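Local structure of PTS EIIA type-4 domain-containing protein (Streptococcus agalactiae NEM316, 4TKZ) at residues A[5-10]-A[67-72]. The protein probably serves as an EIIA component of the sugar phosphotransferase system, relaying phosphoryl groups during carbohydrate uptake. Residues are numbered along the deposited sequence; the frame is centred on the assembly and turned at random.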
loop_
_atom_site.group_PDB
_atom_site.type_symbol
_atom_site.label_atom_id
_atom_site.label_comp_id
_atom_site.label_asym_id
_atom_site.label_seq_id
_atom_site.Cartn_x
_atom_site.Cartn_y
_atom_site.Cartn_z
ATOM N N ILE A 5 5.604 -8.713 -9.791
ATOM C CA ILE A 5 6.380 -9.086 -8.623
ATOM C C ILE A 5 6.298 -7.989 -7.580
ATOM O O ILE A 5 6.620 -6.823 -7.848
ATOM C CB ILE A 5 7.856 -9.327 -8.998
ATOM C CG1 ILE A 5 7.946 -10.365 -10.110
ATOM C CG2 ILE A 5 8.663 -9.784 -7.782
ATOM C CD1 ILE A 5 9.401 -10.653 -10.568
ATOM N N ILE A 6 5.875 -8.370 -6.382
ATOM C CA ILE A 6 5.759 -7.436 -5.274
ATOM C C ILE A 6 6.903 -7.625 -4.286
ATOM O O ILE A 6 7.049 -8.706 -3.689
ATOM C CB ILE A 6 4.432 -7.651 -4.528
ATOM C CG1 ILE A 6 3.240 -7.509 -5.480
ATOM C CG2 ILE A 6 4.286 -6.649 -3.381
ATOM C CD1 ILE A 6 1.898 -7.893 -4.837
ATOM N N VAL A 7 7.713 -6.582 -4.110
ATOM C CA VAL A 7 8.806 -6.624 -3.147
ATOM C C VAL A 7 8.621 -5.522 -2.122
ATOM O O VAL A 7 8.547 -4.345 -2.481
ATOM C CB VAL A 7 10.178 -6.431 -3.832
ATOM C CG1 VAL A 7 11.285 -6.886 -2.899
ATOM C CG2 VAL A 7 10.218 -7.188 -5.141
ATOM N N ALA A 8 8.538 -5.886 -0.845
ATOM C CA ALA A 8 8.315 -4.885 0.193
ATOM C C ALA A 8 8.779 -5.351 1.567
ATOM O O ALA A 8 8.976 -6.542 1.796
ATOM C CB ALA A 8 6.827 -4.483 0.229
ATOM N N HIS A 9 8.957 -4.386 2.466
ATOM C CA HIS A 9 9.396 -4.627 3.835
ATOM C C HIS A 9 8.405 -5.465 4.641
ATOM O O HIS A 9 7.187 -5.266 4.555
ATOM C CB HIS A 9 9.594 -3.285 4.550
ATOM C CG HIS A 9 10.759 -2.486 4.046
ATOM N ND1 HIS A 9 10.670 -1.646 2.955
ATOM C CD2 HIS A 9 12.030 -2.380 4.500
ATOM C CE1 HIS A 9 11.845 -1.073 2.748
ATOM N NE2 HIS A 9 12.684 -1.497 3.675
ATOM N N GLY A 10 8.932 -6.370 5.456
ATOM C CA GLY A 10 8.107 -7.238 6.276
ATOM C C GLY A 10 7.265 -8.171 5.435
ATOM O O GLY A 10 7.695 -8.599 4.360
ATOM N N GLY A 67 14.167 2.526 -0.658
ATOM C CA GLY A 67 14.317 1.380 0.223
ATOM C C GLY A 67 15.002 0.202 -0.460
ATOM O O GLY A 67 15.202 0.204 -1.670
ATOM N N THR A 68 15.361 -0.811 0.318
ATOM C CA THR A 68 16.056 -1.989 -0.222
ATOM C C THR A 68 15.292 -2.694 -1.352
ATOM O O THR A 68 15.871 -2.962 -2.402
ATOM C CB THR A 68 16.478 -2.965 0.895
ATOM O OG1 THR A 68 17.466 -2.326 1.709
ATOM C CG2 THR A 68 17.064 -4.268 0.324
ATOM N N PRO A 69 13.987 -2.984 -1.159
ATOM C CA PRO A 69 13.250 -3.583 -2.276
ATOM C C PRO A 69 13.320 -2.772 -3.563
ATOM O O PRO A 69 13.465 -3.363 -4.638
ATOM C CB PRO A 69 11.800 -3.596 -1.758
ATOM C CG PRO A 69 11.939 -3.749 -0.297
ATOM C CD PRO A 69 13.165 -2.935 0.065
ATOM N N PHE A 70 13.195 -1.451 -3.468
ATOM C CA PHE A 70 13.216 -0.625 -4.664
ATOM C C PHE A 70 14.642 -0.610 -5.226
ATOM O O PHE A 70 14.854 -0.800 -6.430
ATOM C CB PHE A 70 12.767 0.797 -4.343
ATOM C CG PHE A 70 12.854 1.736 -5.507
ATOM C CD1 PHE A 70 11.828 1.808 -6.443
ATOM C CD2 PHE A 70 13.972 2.547 -5.669
ATOM C CE1 PHE A 70 11.918 2.675 -7.524
ATOM C CE2 PHE A 70 14.068 3.419 -6.739
ATOM C CZ PHE A 70 13.050 3.483 -7.668
ATOM N N ASN A 71 15.613 -0.391 -4.350
ATOM C CA ASN A 71 17.016 -0.304 -4.779
ATOM C C ASN A 71 17.530 -1.576 -5.458
ATOM O O ASN A 71 18.153 -1.522 -6.530
ATOM C CB ASN A 71 17.918 0.053 -3.589
ATOM C CG ASN A 71 17.693 1.472 -3.077
ATOM O OD1 ASN A 71 17.060 2.302 -3.733
ATOM N ND2 ASN A 71 18.218 1.752 -1.888
ATOM N N VAL A 72 17.281 -2.719 -4.830
ATOM C CA VAL A 72 17.639 -4.007 -5.421
ATOM C C VAL A 72 16.913 -4.240 -6.741
ATOM O O VAL A 72 17.510 -4.719 -7.695
ATOM C CB VAL A 72 17.334 -5.174 -4.462
ATOM C CG1 VAL A 72 17.318 -6.498 -5.203
ATOM C CG2 VAL A 72 18.340 -5.218 -3.331
#
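Pro69 reaches three consecutive strand residues, Val7, Ala8 and His9, and puts a different ring carbon on each. The setting is the doubly wound alpha/beta fold of a mannose-type EIIA domain: strand 3-9 lies inside a parallel sheet, and helix 68-76, which follows neighbouring strand 57-62, starts beside the strand's C-terminal end. The short axes approach to 7.5 Å, with their directions at 135°.

At the inner end of the contact, Val7 and the proline meet as apolar side chains, CG1 of Val7 lying 3.5 Å from CB of Pro69. The valine is turned with CG1 opposite its own backbone N (chi1 -163°), which brings that methyl to the proline, while Val60 packs against the same side chain from strand 57-62. The Pro69 CB also sits 3.4 Å from the carbonyl O of Val7. One residue further on, CG of Pro69 rests against the backbone of Ala8, 3.8 Å from its CA.

His9 completes the surface. With CG beside its backbone N (chi1 -69°), the imidazole swings back to the helix start and crosses the proline at about a right angle. CG of Pro69 lies over one face of the imidazole, and CD comes to 3.5 Å from CE1 of His9. No hydrogen bond joins the two segments; ND1 is instead held by OD2 of Asp63, which would fix the ring's rotation. Leu22 of the second subunit packs on His9 as well. Mannose-type relatives carry their phosphorylated histidine at the end of this first strand, and the placement of His9 is consistent with that role. Gly67 is the helix N-cap, and its CA sits near the imidazole plane at the ring's edge, 4.3 Å from CE1 of His9.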